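Local coordinates for possible periplasmic protein (Campylobacter jejuni, PDB 3RGC), which is a periplasmic SurA-like chaperone and probably has peptidyl-prolyl cis-trans isomerase activity, at residues B[5-10]-B[243-248]; B[105-110]-B[232-237]. One frame throughout, in Å; residues are numbered along the deposited sequence.

Interaction 1. Residues B[5-10]-B[243-248]; sequences VVVDKE and SKINIE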
ATOM      1  N   VAL B   5     -47.588   6.343  15.121  1.00 38.56           N
ATOM      2  CA  VAL B   5     -47.557   5.571  13.883  1.00 41.25           C
ATOM      3  C   VAL B   5     -47.471   4.067  14.169  1.00 40.55           C
ATOM      4  O   VAL B   5     -46.822   3.631  15.117  1.00 46.14           O
ATOM      5  CB  VAL B   5     -46.356   5.993  12.979  1.00 49.27           C
ATOM      6  CG1 VAL B   5     -46.452   5.340  11.595  1.00 49.82           C
ATOM      7  CG2 VAL B   5     -46.281   7.510  12.845  1.00 37.25           C
ATOM      8  N   VAL B   6     -48.153   3.277  13.357  1.00 34.19           N
ATOM      9  CA  VAL B   6     -48.026   1.840  13.437  1.00 35.46           C
ATOM     10  C   VAL B   6     -47.447   1.437  12.104  1.00 43.11           C
ATOM     11  O   VAL B   6     -47.884   1.932  11.071  1.00 42.90           O
ATOM     12  CB  VAL B   6     -49.398   1.175  13.646  1.00 42.35           C
ATOM     13  CG1 VAL B   6     -49.242  -0.296  13.931  1.00 49.19           C
ATOM     14  CG2 VAL B   6     -50.114   1.836  14.791  1.00 40.72           C
ATOM     15  N   VAL B   7     -46.428   0.582  12.132  1.00 52.60           N
ATOM     16  CA  VAL B   7     -45.781   0.088  10.922  1.00 49.41           C
ATOM     17  C   VAL B   7     -45.880  -1.427  10.947  1.00 56.29           C
ATOM     18  O   VAL B   7     -45.422  -2.068  11.896  1.00 54.29           O
ATOM     19  CB  VAL B   7     -44.311   0.511  10.853  1.00 39.93           C
ATOM     20  CG1 VAL B   7     -43.657  -0.004   9.552  1.00 40.53           C
ATOM     21  CG2 VAL B   7     -44.201   2.015  10.962  1.00 34.29           C
ATOM     22  N   ASP B   8     -46.478  -1.997   9.904  1.00 61.10           N
ATOM     23  CA  ASP B   8     -47.053  -3.325  10.017  1.00 70.18           C
ATOM     24  C   ASP B   8     -48.003  -3.248  11.197  1.00 76.58           C
ATOM     25  O   ASP B   8     -49.076  -2.647  11.100  1.00 89.45           O
ATOM     26  CB  ASP B   8     -45.985  -4.386  10.260  1.00 77.37           C
ATOM     27  CG  ASP B   8     -45.606  -5.121   8.995  1.00 90.16           C
ATOM     28  OD1 ASP B   8     -44.573  -5.826   9.000  1.00 95.02           O
ATOM     29  OD2 ASP B   8     -46.344  -4.990   7.994  1.00 91.69           O
ATOM     30  N   LYS B   9     -47.600  -3.826  12.322  1.00 68.31           N
ATOM     31  CA  LYS B   9     -48.385  -3.687  13.540  1.00 68.29           C
ATOM     32  C   LYS B   9     -47.554  -3.037  14.648  1.00 55.26           C
ATOM     33  O   LYS B   9     -48.072  -2.692  15.712  1.00 55.24           O
ATOM     34  CB  LYS B   9     -48.934  -5.045  13.987  1.00 75.34           C
ATOM     35  N   GLU B  10     -46.268  -2.845  14.370  1.00 49.72           N
ATOM     36  CA  GLU B  10     -45.328  -2.292  15.336  1.00 48.79           C
ATOM     37  C   GLU B  10     -45.507  -0.786  15.573  1.00 47.85           C
ATOM     38  O   GLU B  10     -45.354   0.023  14.665  1.00 48.05           O
ATOM     39  CB  GLU B  10     -43.895  -2.638  14.923  1.00 61.22           C
ATOM     40  CG  GLU B  10     -43.637  -4.143  14.977  1.00 83.76           C
ATOM     41  CD  GLU B  10     -42.378  -4.572  14.247  1.00 97.91           C
ATOM     42  OE1 GLU B  10     -41.432  -3.762  14.165  1.00101.09           O
ATOM     43  OE2 GLU B  10     -42.339  -5.725  13.755  1.00100.44           O
ATOM     44  N   SER B 243     -43.796  -0.350  -0.123  1.00 64.72           N
ATOM     45  CA  SER B 243     -45.032  -0.311  -0.890  1.00 67.87           C
ATOM     46  C   SER B 243     -46.064  -1.286  -0.345  1.00 58.79           C
ATOM     47  O   SER B 243     -47.253  -0.969  -0.296  1.00 58.45           O
ATOM     48  CB  SER B 243     -44.765  -0.616  -2.369  1.00 79.63           C
ATOM     49  OG  SER B 243     -43.921   0.360  -2.951  1.00 87.92           O
ATOM     50  N   LYS B 244     -45.599  -2.465   0.061  1.00 47.65           N
ATOM     51  CA  LYS B 244     -46.476  -3.557   0.488  1.00 56.85           C
ATOM     52  C   LYS B 244     -46.936  -3.513   1.953  1.00 59.75           C
ATOM     53  O   LYS B 244     -47.782  -4.304   2.348  1.00 67.75           O
ATOM     54  CB  LYS B 244     -45.810  -4.914   0.213  1.00 54.77           C
ATOM     55  N   ILE B 245     -46.382  -2.617   2.765  1.00 57.52           N
ATOM     56  CA  ILE B 245     -46.771  -2.568   4.172  1.00 60.47           C
ATOM     57  C   ILE B 245     -47.702  -1.412   4.463  1.00 57.44           C
ATOM     58  O   ILE B 245     -47.653  -0.377   3.796  1.00 54.21           O
ATOM     59  CB  ILE B 245     -45.562  -2.454   5.122  1.00 62.84           C
ATOM     60  CG1 ILE B 245     -44.812  -1.151   4.869  1.00 57.09           C
ATOM     61  CG2 ILE B 245     -44.640  -3.660   4.978  1.00 70.85           C
ATOM     62  CD1 ILE B 245     -43.515  -1.067   5.611  1.00 56.34           C
ATOM     63  N   ASN B 246     -48.543  -1.595   5.477  1.00 58.92           N
ATOM     64  CA  ASN B 246     -49.416  -0.526   5.954  1.00 65.51           C
ATOM     65  C   ASN B 246     -48.748   0.376   6.991  1.00 58.83           C
ATOM     66  O   ASN B 246     -48.285  -0.076   8.042  1.00 53.55           O
ATOM     67  CB  ASN B 246     -50.730  -1.095   6.487  1.00 73.42           C
ATOM     68  CG  ASN B 246     -50.546  -2.433   7.163  1.00 92.36           C
ATOM     69  OD1 ASN B 246     -49.465  -2.741   7.674  1.00101.32           O
ATOM     70  ND2 ASN B 246     -51.599  -3.245   7.163  1.00 94.28           N
ATOM     71  N   ILE B 247     -48.691   1.659   6.664  1.00 48.53           N
ATOM     72  CA  ILE B 247     -48.128   2.673   7.533  1.00 46.37           C
ATOM     73  C   ILE B 247     -49.252   3.651   7.817  1.00 58.49           C
ATOM     74  O   ILE B 247     -49.680   4.389   6.929  1.00 66.60           O
ATOM     75  CB  ILE B 247     -46.978   3.430   6.830  1.00 56.98           C
ATOM     76  CG1 ILE B 247     -45.771   2.502   6.609  1.00 57.16           C
ATOM     77  CG2 ILE B 247     -46.597   4.680   7.613  1.00 56.31           C
ATOM     78  CD1 ILE B 247     -44.605   3.158   5.888  1.00 51.76           C
ATOM     79  N   GLU B 248     -49.755   3.644   9.045  1.00 55.28           N
ATOM     80  CA  GLU B 248     -50.885   4.487   9.375  1.00 52.06           C
ATOM     81  C   GLU B 248     -50.524   5.512  10.430  1.00 36.37           C
ATOM     82  O   GLU B 248     -49.992   5.167  11.482  1.00 35.62           O
ATOM     83  CB  GLU B 248     -52.057   3.631   9.863  1.00 57.88           C
ATOM     84  CG  GLU B 248     -52.479   2.542   8.893  1.00 73.89           C
ATOM     85  CD  GLU B 248     -53.848   1.972   9.228  1.00 87.30           C
ATOM     86  OE1 GLU B 248     -54.551   2.580  10.065  1.00 87.57           O
ATOM     87  OE2 GLU B 248     -54.219   0.919   8.659  1.00 88.45           O
TER
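Ile-245, the first residue to leave the helical path at the end of helix 218-244, meets Val-7 and Asp-8 and shows how a chain can pass directly from a helix end into a strand, here one that pairs with strand 3-7. Its CG1 lies between the backbone N and the carbonyl carbon (chi1 63°), and the extended branch beyond it sets CD1 4.1 Å from Val-7 CG1. The other branch, CG2, comes 3.7 Å from Asp-8 OD2, while Asp-8 OD1 makes a weak hydrogen bond to Ser-43 of helix 30-48. At Asn-246 the backbone O accepts a weak, bent bond from Asp-8 N. The end of the side chain comes close to Asp-8, its OD1 3.4 Å from Asp-8 CA and near Asp-8 O, two acceptors that do not bond, with its amide plane turned almost perpendicular to the Asp-8 carboxylate.

Ile-247 pairs with Val-7 as an antiparallel non-hydrogen-bonded pair. Both side chains lie on the face that also carries Val-5, whose CG1 reaches Ile-247 CG2 at 4.0 Å. Glu-248 then forms the hydrogen-bonded pair with Val-6. Its N donates to Val-6 O and its O accepts from Val-6 N, each over 3.2 Å. That same Glu-248 O also takes a CA-H...O contact from Val-5 CA at 3.4 Å.

Strand 3-7 thus receives the C-terminal strand on one edge and strand 10-13, reached through the type II' turn Val-7 to Glu-10, on the other. Cohesion here comes from main-chain pairing and apolar packing rather than from charge pairing.

Interaction 2. Residues B[105-110]-B[232-237]; sequences KIASMA and NFIQDY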
ATOM      1  N   LYS B 105     -28.026 -11.245   4.616  1.00 30.31           N
ATOM      2  CA  LYS B 105     -29.091 -12.161   4.223  1.00 24.09           C
ATOM      3  C   LYS B 105     -29.818 -11.631   2.989  1.00 32.80           C
ATOM      4  O   LYS B 105     -29.960 -12.321   1.978  1.00 41.13           O
ATOM      5  CB  LYS B 105     -30.077 -12.330   5.391  1.00 32.86           C
ATOM      6  CG  LYS B 105     -31.209 -13.310   5.149  1.00 43.20           C
ATOM      7  CD  LYS B 105     -30.673 -14.722   4.930  1.00 56.55           C
ATOM      8  CE  LYS B 105     -31.791 -15.754   4.918  1.00 68.89           C
ATOM      9  NZ  LYS B 105     -31.305 -17.121   4.540  1.00 74.83           N
ATOM     10  N   ILE B 106     -30.269 -10.388   3.067  1.00 32.94           N
ATOM     11  CA  ILE B 106     -30.960  -9.788   1.947  1.00 27.30           C
ATOM     12  C   ILE B 106     -30.108  -9.849   0.692  1.00 26.70           C
ATOM     13  O   ILE B 106     -30.582 -10.273  -0.354  1.00 31.52           O
ATOM     14  CB  ILE B 106     -31.378  -8.332   2.245  1.00 38.22           C
ATOM     15  CG1 ILE B 106     -32.545  -8.309   3.235  1.00 33.77           C
ATOM     16  CG2 ILE B 106     -31.776  -7.598   0.969  1.00 21.87           C
ATOM     17  CD1 ILE B 106     -33.050  -6.920   3.506  1.00 44.34           C
ATOM     18  N   ALA B 107     -28.852  -9.424   0.777  1.00 25.35           N
ATOM     19  CA  ALA B 107     -28.006  -9.467  -0.418  1.00 27.89           C
ATOM     20  C   ALA B 107     -27.764 -10.892  -0.948  1.00 39.91           C
ATOM     21  O   ALA B 107     -27.469 -11.071  -2.125  1.00 43.00           O
ATOM     22  CB  ALA B 107     -26.700  -8.780  -0.165  1.00 28.05           C
ATOM     23  N   SER B 108     -27.878 -11.904  -0.088  1.00 35.72           N
ATOM     24  CA  SER B 108     -27.640 -13.277  -0.530  1.00 37.21           C
ATOM     25  C   SER B 108     -28.770 -13.731  -1.448  1.00 43.42           C
ATOM     26  O   SER B 108     -28.705 -14.795  -2.054  1.00 40.06           O
ATOM     27  CB  SER B 108     -27.494 -14.234   0.659  1.00 37.05           C
ATOM     28  OG  SER B 108     -28.752 -14.649   1.177  1.00 41.46           O
ATOM     29  N   MET B 109     -29.802 -12.904  -1.556  1.00 43.71           N
ATOM     30  CA  MET B 109     -30.981 -13.259  -2.326  1.00 43.55           C
ATOM     31  C   MET B 109     -30.819 -12.872  -3.781  1.00 38.43           C
ATOM     32  O   MET B 109     -31.562 -13.340  -4.624  1.00 48.37           O
ATOM     33  CB  MET B 109     -32.225 -12.576  -1.748  1.00 50.50           C
ATOM     34  CG  MET B 109     -32.844 -13.285  -0.555  1.00 58.03           C
ATOM     35  SD  MET B 109     -34.280 -12.431   0.145  1.00 41.95           S
ATOM     36  CE  MET B 109     -34.159 -12.996   1.799  1.00 30.36           C
ATOM     37  N   ALA B 110     -29.840 -12.015  -4.063  1.00 39.59           N
ATOM     38  CA  ALA B 110     -29.687 -11.380  -5.370  1.00 39.04           C
ATOM     39  C   ALA B 110     -28.911 -12.227  -6.365  1.00 40.51           C
ATOM     40  O   ALA B 110     -28.171 -13.112  -5.981  1.00 46.91           O
ATOM     41  CB  ALA B 110     -29.000 -10.022  -5.213  1.00 35.06           C
ATOM     42  N   ASN B 232     -28.162  -1.556  -4.915  1.00 44.43           N
ATOM     43  CA  ASN B 232     -29.429  -1.388  -5.630  1.00 38.50           C
ATOM     44  C   ASN B 232     -30.454  -2.439  -5.269  1.00 42.52           C
ATOM     45  O   ASN B 232     -31.641  -2.141  -5.094  1.00 47.21           O
ATOM     46  CB  ASN B 232     -29.216  -1.416  -7.149  1.00 38.87           C
ATOM     47  CG  ASN B 232     -28.440  -0.221  -7.647  1.00 55.89           C
ATOM     48  OD1 ASN B 232     -28.228   0.746  -6.912  1.00 61.24           O
ATOM     49  ND2 ASN B 232     -28.012  -0.273  -8.906  1.00 58.59           N
ATOM     50  N   PHE B 233     -29.999  -3.682  -5.192  1.00 33.79           N
ATOM     51  CA  PHE B 233     -30.888  -4.779  -4.840  1.00 36.56           C
ATOM     52  C   PHE B 233     -31.441  -4.606  -3.425  1.00 38.11           C
ATOM     53  O   PHE B 233     -32.611  -4.869  -3.157  1.00 43.58           O
ATOM     54  CB  PHE B 233     -30.144  -6.112  -4.941  1.00 32.94           C
ATOM     55  CG  PHE B 233     -30.984  -7.284  -4.565  1.00 39.28           C
ATOM     56  CD1 PHE B 233     -31.735  -7.957  -5.523  1.00 34.04           C
ATOM     57  CD2 PHE B 233     -31.038  -7.711  -3.254  1.00 19.30           C
ATOM     58  CE1 PHE B 233     -32.523  -9.041  -5.165  1.00 33.26           C
ATOM     59  CE2 PHE B 233     -31.833  -8.803  -2.890  1.00 34.98           C
ATOM     60  CZ  PHE B 233     -32.573  -9.465  -3.842  1.00 34.98           C
ATOM     61  N   ILE B 234     -30.573  -4.188  -2.516  1.00 38.74           N
ATOM     62  CA  ILE B 234     -30.986  -3.912  -1.151  1.00 47.64           C
ATOM     63  C   ILE B 234     -32.017  -2.776  -1.132  1.00 46.22           C
ATOM     64  O   ILE B 234     -33.097  -2.916  -0.556  1.00 40.42           O
ATOM     65  CB  ILE B 234     -29.777  -3.554  -0.277  1.00 48.80           C
ATOM     66  CG1 ILE B 234     -28.954  -4.808   0.024  1.00 40.84           C
ATOM     67  CG2 ILE B 234     -30.231  -2.893   1.009  1.00 52.88           C
ATOM     68  CD1 ILE B 234     -27.719  -4.523   0.873  1.00 42.93           C
ATOM     69  N   GLN B 235     -31.685  -1.663  -1.776  1.00 46.34           N
ATOM     70  CA  GLN B 235     -32.621  -0.546  -1.907  1.00 55.99           C
ATOM     71  C   GLN B 235     -33.938  -0.988  -2.529  1.00 60.57           C
ATOM     72  O   GLN B 235     -35.009  -0.738  -1.981  1.00 61.98           O
ATOM     73  CB  GLN B 235     -32.010   0.578  -2.740  1.00 60.13           C
ATOM     74  CG  GLN B 235     -31.124   1.522  -1.950  1.00 75.23           C
ATOM     75  CD  GLN B 235     -31.920   2.545  -1.159  1.00 85.25           C
ATOM     76  OE1 GLN B 235     -33.137   2.663  -1.321  1.00 85.39           O
ATOM     77  NE2 GLN B 235     -31.234   3.294  -0.300  1.00 84.87           N
ATOM     78  N   ASP B 236     -33.855  -1.651  -3.673  1.00 45.94           N
ATOM     79  CA  ASP B 236     -35.042  -2.136  -4.353  1.00 53.93           C
ATOM     80  C   ASP B 236     -35.876  -3.033  -3.441  1.00 53.07           C
ATOM     81  O   ASP B 236     -37.110  -2.982  -3.449  1.00 58.23           O
ATOM     82  CB  ASP B 236     -34.642  -2.886  -5.626  1.00 71.44           C
ATOM     83  CG  ASP B 236     -35.822  -3.547  -6.313  1.00 87.40           C
ATOM     84  OD1 ASP B 236     -36.556  -2.852  -7.047  1.00 90.15           O
ATOM     85  OD2 ASP B 236     -36.013  -4.768  -6.119  1.00 98.74           O
ATOM     86  N   TYR B 237     -35.196  -3.860  -2.658  1.00 46.43           N
ATOM     87  CA  TYR B 237     -35.874  -4.785  -1.763  1.00 40.97           C
ATOM     88  C   TYR B 237     -36.713  -4.004  -0.751  1.00 38.46           C
ATOM     89  O   TYR B 237     -37.860  -4.371  -0.468  1.00 44.13           O
ATOM     90  CB  TYR B 237     -34.846  -5.669  -1.045  1.00 42.76           C
ATOM     91  CG  TYR B 237     -35.460  -6.703  -0.127  1.00 33.83           C
ATOM     92  CD1 TYR B 237     -35.687  -8.001  -0.560  1.00 32.45           C
ATOM     93  CD2 TYR B 237     -35.815  -6.377   1.175  1.00 25.20           C
ATOM     94  CE1 TYR B 237     -36.257  -8.943   0.285  1.00 38.91           C
ATOM     95  CE2 TYR B 237     -36.376  -7.302   2.014  1.00 35.32           C
ATOM     96  CZ  TYR B 237     -36.596  -8.582   1.568  1.00 44.52           C
ATOM     97  OH  TYR B 237     -37.149  -9.502   2.422  1.00 52.46           O
TER
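The C-terminal part of helix 86-107 and the type I turn from Ala-107 to Ala-110 lie against one side of helix 218-244, with the CA atoms of Ala-107 and Ile-234 6.3 Å apart and those of Ala-110 and Phe-233 6.7 Å apart. Phe-233 CG stands anti to the backbone N (chi1 179°), which carries the ring to Ala-110, whose CB rests almost centrally over one face, 3.4 Å from the centroid, in a close CH-pi contact. Met-109 CB approaches the same ring obliquely at CZ, and Ile-106 O comes to 3.2 Å from Phe-233 CE2. That carbonyl is already the acceptor for Met-109 N, so the aromatic carbon lies beside an oxygen engaged in the turn.

One helical turn on, Tyr-237 repeats the anti torsion and offers its ring to Ile-106. CG2 of Ile-106 stands over one face, displaced toward the rim, while the extended branch of the same side chain sets CD1 3.7 Å from Tyr-237 CD2. Phe-233 and Tyr-237, spaced i to i+4, project from the same side of helix 218-244, and CG2 of Ile-106 touches both rings. In this SurA-like chaperone the contact joins helix 86-107, most of which belongs to the SurA N-terminal family region, to the long helix 218-244, which packs here beside it. The phenol end of Tyr-237 looks to a third element: OH is hydrogen-bonded to Gln-44 of helix 30-48.

Met-109, its chain extended beyond CG, puts SD 4.0 Å from Tyr-237 CE1, an oblique Met-aromatic contact. Beside these rings, Ile-234 CG1 touches Ile-106 CG2 at 4.1 Å, and Ile-234 CD1 lies near Ala-107 CB.

In the fold
From the N terminus, the chain lays down strand 3-7, runs through the helices of the SurA N-terminal family region and reaches the end of helix 86-107. There interaction 2 opens a loop that takes in the four-stranded sheet and its helices before helix 218-244 closes it at residues 232-237. The same helix ends at residue 244 and the chain continues into strand 247-249, where interaction 1 closes a much longer loop begun at residues 5-10. The shorter loop therefore lies wholly within the longer one, and the two do not cross. The contact centres lie about 21 Å apart, and helix 218-244 serves both: it packs on helix 86-107 and leads into the three-stranded sheet that joins the two ends of the chain.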